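PDB 4NHB: TRAP dicarboxylate transporter-DctP subunit from Desulfovibrio desulfuricans subsp. desulfuricans, which binds sn-glycerol 3-phosphate and probably delivers it, as the periplasmic solute-binding component, to a TRAP-type membrane transporter. Local coordinates for residues 148-156 with 206-216; 168-179 with 187-197. All coordinates share one frame; numbering follows the deposited sequence.

Interaction 1: 148-156 with 206-216; sequences LGFRHFYSK and IDGGDSPLADI. With G3P (sn-glycerol-3-phosphate), chain P.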
loop_
_atom_site.group_PDB
_atom_site.type_symbol
_atom_site.label_atom_id
_atom_site.label_comp_id
_atom_site.label_asym_id
_atom_site.label_seq_id
_atom_site.Cartn_x
_atom_site.Cartn_y
_atom_site.Cartn_z
ATOM N N LEU A 148 1.700 -2.819 4.107
ATOM C CA LEU A 148 0.985 -2.054 5.124
ATOM C C LEU A 148 0.015 -2.977 5.874
ATOM O O LEU A 148 -0.417 -2.659 6.986
ATOM C CB LEU A 148 0.259 -0.833 4.513
ATOM C CG LEU A 148 1.057 0.487 4.326
ATOM C CD1 LEU A 148 2.343 0.318 3.589
ATOM C CD2 LEU A 148 0.220 1.602 3.701
ATOM N N GLY A 149 -0.287 -4.115 5.269
ATOM C CA GLY A 149 -1.090 -5.126 5.910
ATOM C C GLY A 149 -2.322 -5.515 5.131
ATOM O O GLY A 149 -2.787 -4.775 4.273
ATOM N N PHE A 150 -2.862 -6.695 5.449
ATOM C CA PHE A 150 -4.094 -7.150 4.884
ATOM C C PHE A 150 -5.276 -6.248 5.246
ATOM O O PHE A 150 -5.350 -5.737 6.355
ATOM C CB PHE A 150 -4.377 -8.593 5.334
ATOM C CG PHE A 150 -3.534 -9.627 4.590
ATOM C CD1 PHE A 150 -3.896 -10.062 3.311
ATOM C CD2 PHE A 150 -2.378 -10.124 5.168
ATOM C CE1 PHE A 150 -3.114 -11.012 2.622
ATOM C CE2 PHE A 150 -1.584 -11.073 4.484
ATOM C CZ PHE A 150 -1.953 -11.513 3.223
ATOM N N ARG A 151 -6.191 -6.072 4.287
ATOM C CA ARG A 151 -7.350 -5.179 4.508
ATOM C C ARG A 151 -8.485 -5.951 5.169
ATOM O O ARG A 151 -8.801 -7.065 4.749
ATOM C CB ARG A 151 -7.847 -4.564 3.190
ATOM C CG ARG A 151 -6.727 -3.867 2.354
ATOM C CD ARG A 151 -7.282 -3.046 1.184
ATOM N NE ARG A 151 -7.936 -1.817 1.626
ATOM C CZ ARG A 151 -7.471 -0.585 1.438
ATOM N NH1 ARG A 151 -8.131 0.447 1.923
ATOM N NH2 ARG A 151 -6.351 -0.360 0.772
ATOM N N HIS A 152 -9.080 -5.339 6.189
ATOM C CA HIS A 152 -10.214 -5.883 6.933
ATOM C C HIS A 152 -11.331 -4.844 6.950
ATOM O O HIS A 152 -11.052 -3.630 6.950
ATOM C CB HIS A 152 -9.783 -6.203 8.364
ATOM C CG HIS A 152 -8.616 -7.131 8.424
ATOM N ND1 HIS A 152 -8.630 -8.354 7.795
ATOM C CD2 HIS A 152 -7.389 -7.008 8.987
ATOM C CE1 HIS A 152 -7.476 -8.965 8.000
ATOM N NE2 HIS A 152 -6.696 -8.163 8.710
ATOM N N PHE A 153 -12.577 -5.309 6.972
ATOM C CA PHE A 153 -13.719 -4.390 6.976
ATOM C C PHE A 153 -13.883 -3.701 8.318
ATOM O O PHE A 153 -13.623 -4.289 9.360
ATOM C CB PHE A 153 -15.014 -5.117 6.588
ATOM C CG PHE A 153 -15.035 -5.535 5.172
ATOM C CD1 PHE A 153 -15.308 -4.624 4.188
ATOM C CD2 PHE A 153 -14.725 -6.841 4.816
ATOM C CE1 PHE A 153 -15.302 -4.989 2.857
ATOM C CE2 PHE A 153 -14.703 -7.215 3.504
ATOM C CZ PHE A 153 -15.003 -6.286 2.515
ATOM N N TYR A 154 -14.277 -2.431 8.269
ATOM C CA TYR A 154 -14.729 -1.708 9.439
ATOM C C TYR A 154 -16.116 -1.100 9.103
ATOM O O TYR A 154 -16.327 -0.645 7.980
ATOM C CB TYR A 154 -13.736 -0.600 9.848
ATOM C CG TYR A 154 -13.424 0.419 8.762
ATOM C CD1 TYR A 154 -14.203 1.554 8.616
ATOM C CD2 TYR A 154 -12.340 0.248 7.877
ATOM C CE1 TYR A 154 -13.947 2.462 7.657
ATOM C CE2 TYR A 154 -12.076 1.164 6.919
ATOM C CZ TYR A 154 -12.885 2.281 6.795
ATOM O OH TYR A 154 -12.659 3.251 5.848
ATOM N N SER A 155 -17.044 -1.110 10.067
ATOM C CA SER A 155 -18.397 -0.596 9.836
ATOM C C SER A 155 -19.154 -0.306 11.131
ATOM O O SER A 155 -18.775 -0.760 12.211
ATOM C CB SER A 155 -19.207 -1.600 9.038
ATOM O OG SER A 155 -19.081 -2.870 9.628
ATOM N N LYS A 156 -20.261 0.412 11.007
ATOM C CA LYS A 156 -21.091 0.710 12.179
ATOM C C LYS A 156 -21.805 -0.536 12.702
ATOM O O LYS A 156 -21.930 -0.709 13.903
ATOM C CB LYS A 156 -22.064 1.854 11.873
ATOM C CG LYS A 156 -21.313 3.145 11.611
ATOM C CD LYS A 156 -22.197 4.359 11.466
ATOM C CE LYS A 156 -21.337 5.611 11.339
ATOM N NZ LYS A 156 -22.115 6.810 10.910
ATOM N N ILE A 206 -21.129 7.854 5.445
ATOM C CA ILE A 206 -20.570 6.509 5.134
ATOM C C ILE A 206 -20.657 5.577 6.338
ATOM O O ILE A 206 -20.498 6.020 7.481
ATOM C CB ILE A 206 -19.081 6.507 4.662
ATOM C CG1 ILE A 206 -18.124 6.812 5.802
ATOM C CG2 ILE A 206 -18.867 7.485 3.513
ATOM C CD1 ILE A 206 -16.686 6.531 5.473
ATOM N N ASP A 207 -20.872 4.290 6.075
ATOM C CA ASP A 207 -21.074 3.309 7.151
ATOM C C ASP A 207 -19.815 2.518 7.472
ATOM O O ASP A 207 -19.758 1.858 8.510
ATOM C CB ASP A 207 -22.181 2.350 6.753
ATOM C CG ASP A 207 -23.442 3.086 6.391
ATOM O OD1 ASP A 207 -23.852 3.926 7.218
ATOM O OD2 ASP A 207 -23.971 2.865 5.277
ATOM N N GLY A 208 -18.822 2.592 6.588
ATOM C CA GLY A 208 -17.555 1.896 6.816
ATOM C C GLY A 208 -16.632 1.897 5.606
ATOM O O GLY A 208 -16.693 2.787 4.752
ATOM N N GLY A 209 -15.784 0.878 5.538
ATOM C CA GLY A 209 -14.781 0.711 4.496
ATOM C C GLY A 209 -13.942 -0.518 4.792
ATOM O O GLY A 209 -14.348 -1.331 5.581
ATOM N N ASP A 210 -12.773 -0.679 4.155
ATOM C CA ASP A 210 -11.848 -1.717 4.592
ATOM C C ASP A 210 -10.438 -1.120 4.481
ATOM O O ASP A 210 -10.129 -0.428 3.506
ATOM C CB ASP A 210 -11.937 -2.975 3.728
ATOM C CG ASP A 210 -11.659 -2.703 2.274
ATOM O OD1 ASP A 210 -12.574 -2.181 1.590
ATOM O OD2 ASP A 210 -10.558 -3.009 1.771
ATOM N N SER A 211 -9.630 -1.406 5.492
ATOM C CA SER A 211 -8.271 -0.877 5.611
ATOM C C SER A 211 -7.385 -1.879 6.302
ATOM O O SER A 211 -7.864 -2.763 7.018
ATOM C CB SER A 211 -8.263 0.399 6.425
ATOM O OG SER A 211 -8.724 1.521 5.688
ATOM N N PRO A 212 -6.058 -1.730 6.124
ATOM C CA PRO A 212 -5.159 -2.466 7.013
ATOM C C PRO A 212 -5.406 -2.088 8.485
ATOM O O PRO A 212 -5.847 -0.958 8.767
ATOM C CB PRO A 212 -3.758 -1.975 6.588
ATOM C CG PRO A 212 -3.920 -1.476 5.195
ATOM C CD PRO A 212 -5.336 -0.904 5.135
ATOM N N LEU A 213 -5.084 -2.985 9.409
ATOM C CA LEU A 213 -5.279 -2.683 10.817
ATOM C C LEU A 213 -4.453 -1.506 11.256
ATOM O O LEU A 213 -4.884 -0.750 12.118
ATOM C CB LEU A 213 -4.956 -3.890 11.695
ATOM C CG LEU A 213 -6.047 -4.980 11.662
ATOM C CD1 LEU A 213 -5.498 -6.359 11.984
ATOM C CD2 LEU A 213 -7.195 -4.637 12.599
ATOM N N ALA A 214 -3.293 -1.310 10.647
ATOM C CA ALA A 214 -2.462 -0.181 11.013
ATOM C C ALA A 214 -3.240 1.132 10.838
ATOM O O ALA A 214 -3.140 2.043 11.646
ATOM C CB ALA A 214 -1.159 -0.155 10.167
ATOM N N ASP A 215 -4.032 1.205 9.780
ATOM C CA ASP A 215 -4.781 2.420 9.469
ATOM C C ASP A 215 -6.027 2.510 10.341
ATOM O O ASP A 215 -6.368 3.584 10.868
ATOM C CB ASP A 215 -5.120 2.452 7.966
ATOM C CG ASP A 215 -3.921 2.777 7.089
ATOM O OD1 ASP A 215 -2.877 3.182 7.660
ATOM O OD2 ASP A 215 -4.041 2.627 5.818
ATOM N N ILE A 216 -6.682 1.374 10.558
ATOM C CA ILE A 216 -7.860 1.363 11.405
ATOM C C ILE A 216 -7.523 1.828 12.814
ATOM O O ILE A 216 -8.273 2.606 13.388
ATOM C CB ILE A 216 -8.486 -0.030 11.462
ATOM C CG1 ILE A 216 -9.130 -0.357 10.129
ATOM C CG2 ILE A 216 -9.469 -0.126 12.605
ATOM C CD1 ILE A 216 -9.382 -1.844 9.938
HETATM O O1 G3P P . -1.825 0.908 -2.301
HETATM C C1 G3P P . -3.078 1.515 -2.416
HETATM C C2 G3P P . -3.622 1.865 -1.025
HETATM O O2 G3P P . -2.720 2.725 -0.383
HETATM C C3 G3P P . -4.989 2.553 -1.170
HETATM O O1P G3P P . -5.729 2.340 -0.011
HETATM O O4P G3P P . -4.352 3.597 1.554
HETATM O O2P G3P P . -6.246 4.790 0.343
HETATM O O3P G3P P . -6.765 3.169 2.165
HETATM P P G3P P . -5.774 3.555 1.071
HETATM O O HOH W 1 -1.981 -3.509 9.072
HETATM O O HOH W 2 -4.252 -5.607 8.679
HETATM O O HOH W 3 -10.662 2.440 4.054
HETATM O O HOH W 4 -23.884 5.988 8.656
#

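Interaction 2: 168-179 with 187-197; sequences MRMRVPNIPLYT and ISGQPMPFAEV. With G3P (sn-glycerol-3-phosphate), chain P.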
loop_
_atom_site.group_PDB
_atom_site.type_symbol
_atom_site.label_atom_id
_atom_site.label_comp_id
_atom_site.label_asym_id
_atom_site.label_seq_id
_atom_site.Cartn_x
_atom_site.Cartn_y
_atom_site.Cartn_z
ATOM N N MET A 168 -25.212 -0.061 2.127
ATOM C CA MET A 168 -24.072 0.352 2.947
ATOM C C MET A 168 -23.147 1.213 2.143
ATOM O O MET A 168 -22.641 0.763 1.156
ATOM C CB MET A 168 -23.270 -0.850 3.409
ATOM C CG MET A 168 -23.849 -1.552 4.598
ATOM S SD MET A 168 -22.593 -2.624 5.290
ATOM C CE MET A 168 -21.871 -1.559 6.523
ATOM N N ARG A 169 -22.941 2.447 2.566
ATOM C CA ARG A 169 -22.061 3.341 1.858
ATOM C C ARG A 169 -20.643 3.071 2.345
ATOM O O ARG A 169 -20.254 3.556 3.395
ATOM C CB ARG A 169 -22.425 4.794 2.144
ATOM C CG ARG A 169 -23.796 5.219 1.604
ATOM C CD ARG A 169 -24.193 6.595 2.130
ATOM N NE ARG A 169 -25.015 7.312 1.152
ATOM C CZ ARG A 169 -26.320 7.106 0.959
ATOM N NH1 ARG A 169 -26.975 7.821 0.046
ATOM N NH2 ARG A 169 -26.980 6.196 1.679
ATOM N N MET A 170 -19.865 2.294 1.602
ATOM C CA MET A 170 -18.491 2.015 2.081
ATOM C C MET A 170 -17.442 2.864 1.357
ATOM O O MET A 170 -17.424 2.956 0.135
ATOM C CB MET A 170 -18.139 0.539 1.935
ATOM C CG MET A 170 -19.085 -0.411 2.573
ATOM S SD MET A 170 -19.032 -0.403 4.341
ATOM C CE MET A 170 -17.723 -1.555 4.655
ATOM N N ARG A 171 -16.536 3.445 2.119
ATOM C CA ARG A 171 -15.394 4.112 1.511
ATOM C C ARG A 171 -14.577 3.124 0.695
ATOM O O ARG A 171 -14.414 1.989 1.090
ATOM C CB ARG A 171 -14.510 4.730 2.575
ATOM C CG ARG A 171 -13.379 5.584 1.985
ATOM C CD ARG A 171 -12.016 4.838 2.061
ATOM N NE ARG A 171 -10.987 5.462 1.234
ATOM C CZ ARG A 171 -9.697 5.147 1.284
ATOM N NH1 ARG A 171 -9.266 4.208 2.112
ATOM N NH2 ARG A 171 -8.850 5.750 0.485
ATOM N N VAL A 172 -14.072 3.580 -0.440
ATOM C CA VAL A 172 -13.084 2.834 -1.195
ATOM C C VAL A 172 -12.061 3.830 -1.675
ATOM O O VAL A 172 -12.382 4.989 -1.849
ATOM C CB VAL A 172 -13.683 2.102 -2.418
ATOM C CG1 VAL A 172 -14.724 1.104 -1.956
ATOM C CG2 VAL A 172 -14.289 3.083 -3.379
ATOM N N PRO A 173 -10.820 3.387 -1.849
ATOM C CA PRO A 173 -9.803 4.242 -2.466
ATOM C C PRO A 173 -10.197 4.536 -3.904
ATOM O O PRO A 173 -10.850 3.683 -4.508
ATOM C CB PRO A 173 -8.554 3.356 -2.451
ATOM C CG PRO A 173 -8.702 2.483 -1.252
ATOM C CD PRO A 173 -10.233 2.156 -1.285
ATOM N N ASN A 174 -9.795 5.683 -4.429
ATOM C CA ASN A 174 -10.110 6.068 -5.812
ATOM C C ASN A 174 -9.047 5.556 -6.767
ATOM O O ASN A 174 -8.292 6.312 -7.349
ATOM C CB ASN A 174 -10.235 7.585 -5.943
ATOM C CG ASN A 174 -10.961 8.011 -7.229
ATOM O OD1 ASN A 174 -11.486 7.194 -7.972
ATOM N ND2 ASN A 174 -10.986 9.300 -7.475
ATOM N N ILE A 175 -8.990 4.242 -6.872
ATOM C CA ILE A 175 -8.025 3.535 -7.686
ATOM C C ILE A 175 -8.821 2.436 -8.367
ATOM O O ILE A 175 -9.658 1.817 -7.747
ATOM C CB ILE A 175 -6.905 2.870 -6.790
ATOM C CG1 ILE A 175 -6.204 3.897 -5.901
ATOM C CG2 ILE A 175 -5.901 2.142 -7.676
ATOM C CD1 ILE A 175 -5.082 3.306 -4.973
ATOM N N PRO A 176 -8.589 2.199 -9.656
ATOM C CA PRO A 176 -9.504 1.278 -10.335
ATOM C C PRO A 176 -9.657 -0.125 -9.705
ATOM O O PRO A 176 -10.772 -0.672 -9.516
ATOM C CB PRO A 176 -8.910 1.220 -11.747
ATOM C CG PRO A 176 -8.424 2.617 -11.957
ATOM C CD PRO A 176 -7.806 2.993 -10.616
ATOM N N LEU A 177 -8.546 -0.732 -9.332
ATOM C CA LEU A 177 -8.633 -2.071 -8.791
ATOM C C LEU A 177 -9.585 -2.162 -7.557
ATOM O O LEU A 177 -10.246 -3.185 -7.354
ATOM C CB LEU A 177 -7.216 -2.603 -8.516
ATOM C CG LEU A 177 -6.612 -2.370 -7.150
ATOM C CD1 LEU A 177 -7.054 -3.489 -6.260
ATOM C CD2 LEU A 177 -5.079 -2.345 -7.227
ATOM N N TYR A 178 -9.673 -1.088 -6.761
ATOM C CA TYR A 178 -10.583 -1.031 -5.594
ATOM C C TYR A 178 -12.092 -0.758 -5.922
ATOM O O TYR A 178 -12.982 -1.344 -5.327
ATOM C CB TYR A 178 -10.087 0.042 -4.607
ATOM C CG TYR A 178 -8.861 -0.411 -3.822
ATOM C CD1 TYR A 178 -8.999 -1.175 -2.700
ATOM C CD2 TYR A 178 -7.576 -0.107 -4.252
ATOM C CE1 TYR A 178 -7.875 -1.593 -1.970
ATOM C CE2 TYR A 178 -6.454 -0.553 -3.545
ATOM C CZ TYR A 178 -6.631 -1.272 -2.399
ATOM O OH TYR A 178 -5.550 -1.735 -1.688
ATOM N N THR A 179 -12.347 0.158 -6.842
ATOM C CA THR A 179 -13.722 0.462 -7.247
ATOM C C THR A 179 -14.287 -0.757 -7.975
ATOM O O THR A 179 -15.435 -1.135 -7.760
ATOM C CB THR A 179 -13.799 1.726 -8.136
ATOM O OG1 THR A 179 -12.944 1.577 -9.272
ATOM C CG2 THR A 179 -13.372 2.996 -7.343
ATOM N N ILE A 187 -20.777 -4.071 -3.218
ATOM C CA ILE A 187 -20.606 -2.929 -2.327
ATOM C C ILE A 187 -20.866 -1.599 -3.054
ATOM O O ILE A 187 -20.415 -1.400 -4.176
ATOM C CB ILE A 187 -19.169 -2.913 -1.750
ATOM C CG1 ILE A 187 -18.995 -4.040 -0.729
ATOM C CG2 ILE A 187 -18.862 -1.564 -1.109
ATOM C CD1 ILE A 187 -17.499 -4.420 -0.421
ATOM N N SER A 188 -21.574 -0.674 -2.404
ATOM C CA SER A 188 -21.788 0.658 -2.949
ATOM C C SER A 188 -20.601 1.524 -2.578
ATOM O O SER A 188 -20.602 2.097 -1.494
ATOM C CB SER A 188 -23.030 1.307 -2.334
ATOM O OG SER A 188 -24.204 0.619 -2.686
ATOM N N GLY A 189 -19.617 1.647 -3.465
ATOM C CA GLY A 189 -18.357 2.277 -3.102
ATOM C C GLY A 189 -18.386 3.791 -3.116
ATOM O O GLY A 189 -18.935 4.391 -4.019
ATOM N N GLN A 190 -17.786 4.413 -2.108
ATOM C CA GLN A 190 -17.662 5.855 -2.084
ATOM C C GLN A 190 -16.183 6.209 -2.221
ATOM O O GLN A 190 -15.445 6.245 -1.204
ATOM C CB GLN A 190 -18.238 6.409 -0.794
ATOM C CG GLN A 190 -19.503 5.685 -0.304
ATOM C CD GLN A 190 -20.728 5.996 -1.146
ATOM O OE1 GLN A 190 -20.957 7.154 -1.545
ATOM N NE2 GLN A 190 -21.530 4.971 -1.421
ATOM N N PRO A 191 -15.731 6.452 -3.473
ATOM C CA PRO A 191 -14.306 6.725 -3.686
ATOM C C PRO A 191 -13.891 8.006 -3.017
ATOM O O PRO A 191 -14.568 9.022 -3.158
ATOM C CB PRO A 191 -14.183 6.890 -5.203
ATOM C CG PRO A 191 -15.472 6.370 -5.771
ATOM C CD PRO A 191 -16.502 6.570 -4.726
ATOM N N MET A 192 -12.785 7.957 -2.287
ATOM C CA MET A 192 -12.156 9.160 -1.782
ATOM C C MET A 192 -10.705 8.888 -1.348
ATOM O O MET A 192 -10.385 7.797 -0.849
ATOM C CB MET A 192 -12.948 9.703 -0.610
ATOM C CG MET A 192 -12.915 8.833 0.608
ATOM S SD MET A 192 -14.022 9.459 1.891
ATOM C CE MET A 192 -15.625 8.926 1.330
ATOM N N PRO A 193 -9.805 9.869 -1.560
ATOM C CA PRO A 193 -8.450 9.697 -1.034
ATOM C C PRO A 193 -8.407 9.403 0.466
ATOM O O PRO A 193 -9.278 9.802 1.247
ATOM C CB PRO A 193 -7.776 11.053 -1.315
ATOM C CG PRO A 193 -8.535 11.618 -2.439
ATOM C CD PRO A 193 -9.932 11.080 -2.387
ATOM N N PHE A 194 -7.337 8.735 0.876
ATOM C CA PHE A 194 -7.169 8.398 2.276
ATOM C C PHE A 194 -7.250 9.616 3.225
ATOM O O PHE A 194 -7.829 9.550 4.319
ATOM C CB PHE A 194 -5.823 7.716 2.458
ATOM C CG PHE A 194 -5.636 7.175 3.829
ATOM C CD1 PHE A 194 -6.377 6.073 4.234
ATOM C CD2 PHE A 194 -4.760 7.781 4.724
ATOM C CE1 PHE A 194 -6.236 5.567 5.523
ATOM C CE2 PHE A 194 -4.624 7.287 6.016
ATOM C CZ PHE A 194 -5.346 6.186 6.408
ATOM N N ALA A 195 -6.642 10.717 2.797
ATOM C CA ALA A 195 -6.608 11.940 3.577
ATOM C C ALA A 195 -8.014 12.410 3.991
ATOM O O ALA A 195 -8.165 13.054 5.025
ATOM C CB ALA A 195 -5.896 13.029 2.804
ATOM N N GLU A 196 -9.039 12.057 3.215
ATOM C CA GLU A 196 -10.404 12.542 3.475
ATOM C C GLU A 196 -11.175 11.588 4.418
ATOM O O GLU A 196 -12.345 11.838 4.791
ATOM C CB GLU A 196 -11.153 12.739 2.137
ATOM C CG GLU A 196 -10.654 13.943 1.303
ATOM C CD GLU A 196 -11.307 14.041 -0.084
ATOM O OE1 GLU A 196 -12.412 13.486 -0.259
ATOM O OE2 GLU A 196 -10.717 14.672 -1.000
ATOM N N VAL A 197 -10.530 10.477 4.766
ATOM C CA VAL A 197 -11.224 9.408 5.476
ATOM C C VAL A 197 -11.649 9.854 6.872
ATOM O O VAL A 197 -12.776 9.567 7.301
ATOM C CB VAL A 197 -10.394 8.123 5.560
ATOM C CG1 VAL A 197 -10.967 7.152 6.616
ATOM C CG2 VAL A 197 -10.364 7.413 4.183
HETATM O O1 G3P P . -1.825 0.908 -2.301
HETATM C C1 G3P P . -3.078 1.515 -2.416
HETATM C C2 G3P P . -3.622 1.865 -1.025
HETATM O O2 G3P P . -2.720 2.725 -0.383
HETATM C C3 G3P P . -4.989 2.553 -1.170
HETATM O O1P G3P P . -5.729 2.340 -0.011
HETATM O O4P G3P P . -4.352 3.597 1.554
HETATM O O2P G3P P . -6.246 4.790 0.343
HETATM O O3P G3P P . -6.765 3.169 2.165
HETATM P P G3P P . -5.774 3.555 1.071
HETATM O O HOH W 5 -22.504 -1.526 -0.185
#

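Interaction 1: 148-156 with 206-216
H152 and Y154 hold strand 148-155 against strand 208-212, which runs antiparallel to it at 153°. H152 N donates to S211 O (3.0 Å, 175° at the hydrogen) and S211 N returns a bond to H152 O; Y154 and G209 exchange the same pair, and K156 N adds a last bond to D207 O. Between these hydrogen-bonded pairs, F153 faces D210 and S155 faces G208. Glycine suits both 208 and 209: G208 CA sits close against Y154 O and S155 CA, while G209 lies under the phenol ring, with G209 CA 3.7 Å from the Y154 ring centroid in a CH-pi contact. Y154 CG, set between backbone N and carbonyl carbon (chi1 56°), swings the ring back across this backbone. Its OH is hydrogen-bonded to a water, which donates to D210 O and S211 OG. Both strands belong to the central mixed sheet of this periplasmic binding protein, and at R151 the first of them reaches the ligand. R151 grips D210 side-on: NE forms a salt bridge with OD2 (2.9 Å) from above the carboxylate plane, and NH1 meets D210 O (2.7 Å) in the carbonyl plane. With the guanidinium so fixed, R151 NH1 bonds G3P O3P (3.1 Å) and NH2 bonds O1P (2.9 Å). D210 OD2 is also hydrogen-bonded to H233 NE2. P212, N-cap of helix 213-218, lays CD over one guanidinium face.

Interaction 2: 168-179 with 187-197
R171 reaches from strand 169-172 to the ligand phosphate and to the backbone of M192. Its NH1 donates to G3P O3P (2.7 Å) and its NH2 to O2P (2.8 Å), both nearly straight, so two phosphate oxygens are taken by two nitrogens of one flat group, a task to which arginine is well suited. From the other edge, NE and NH2 share M192 O, at 3.2 Å and 2.9 Å, and that oxygen lies in the guanidinium plane; this side-on grip fixes the rotation of the group. V197 CG2 packs on one guanidinium face and P173 N on the opposite one. The bend at chi2 (-104°) turns the arginine toward M192 and the phosphate. P173, I175 and F194 line this side of the pocket with apolar surface, F194 CD1 lying 3.6 Å from G3P O3P, while the F194 ring also makes a cation-pi contact with K37. Behind the first shell, parallel backbone pairing sets the register: Q190 N donates to M170 O (2.7 Å), V172 N to Q190 O, and M192 N to V172 O. S188 O takes M170 N and Q190 NE2 from opposite faces of its plane. The two strands, joined by helix 176-184 in a beta-alpha-beta unit, form a two-stranded parallel sheet, with V172 and I187 touching A182 of that helix and M170 packing on F153 of strand 146-155.

How the interactions relate
Strand 146-155 comes first in the chain and strand 169-172 is the next; residues 159-167 between them are not modelled. Interaction 2 closes the short loop, in which helix 176-184 carries the chain from 168-179 to 187-197. After helix 197-203 the chain returns to strand 146-155, and interaction 1 closes the longer loop around the first, so the two nest without crossing. The closures also meet directly: G208 O lies 2.7 Å from R171 N, and D207 N lies 2.8 Å from R169 O, both probable hydrogen bonds. Together they join the small parallel sheet to the large mixed one, and each contributes an arginine to the same phosphate.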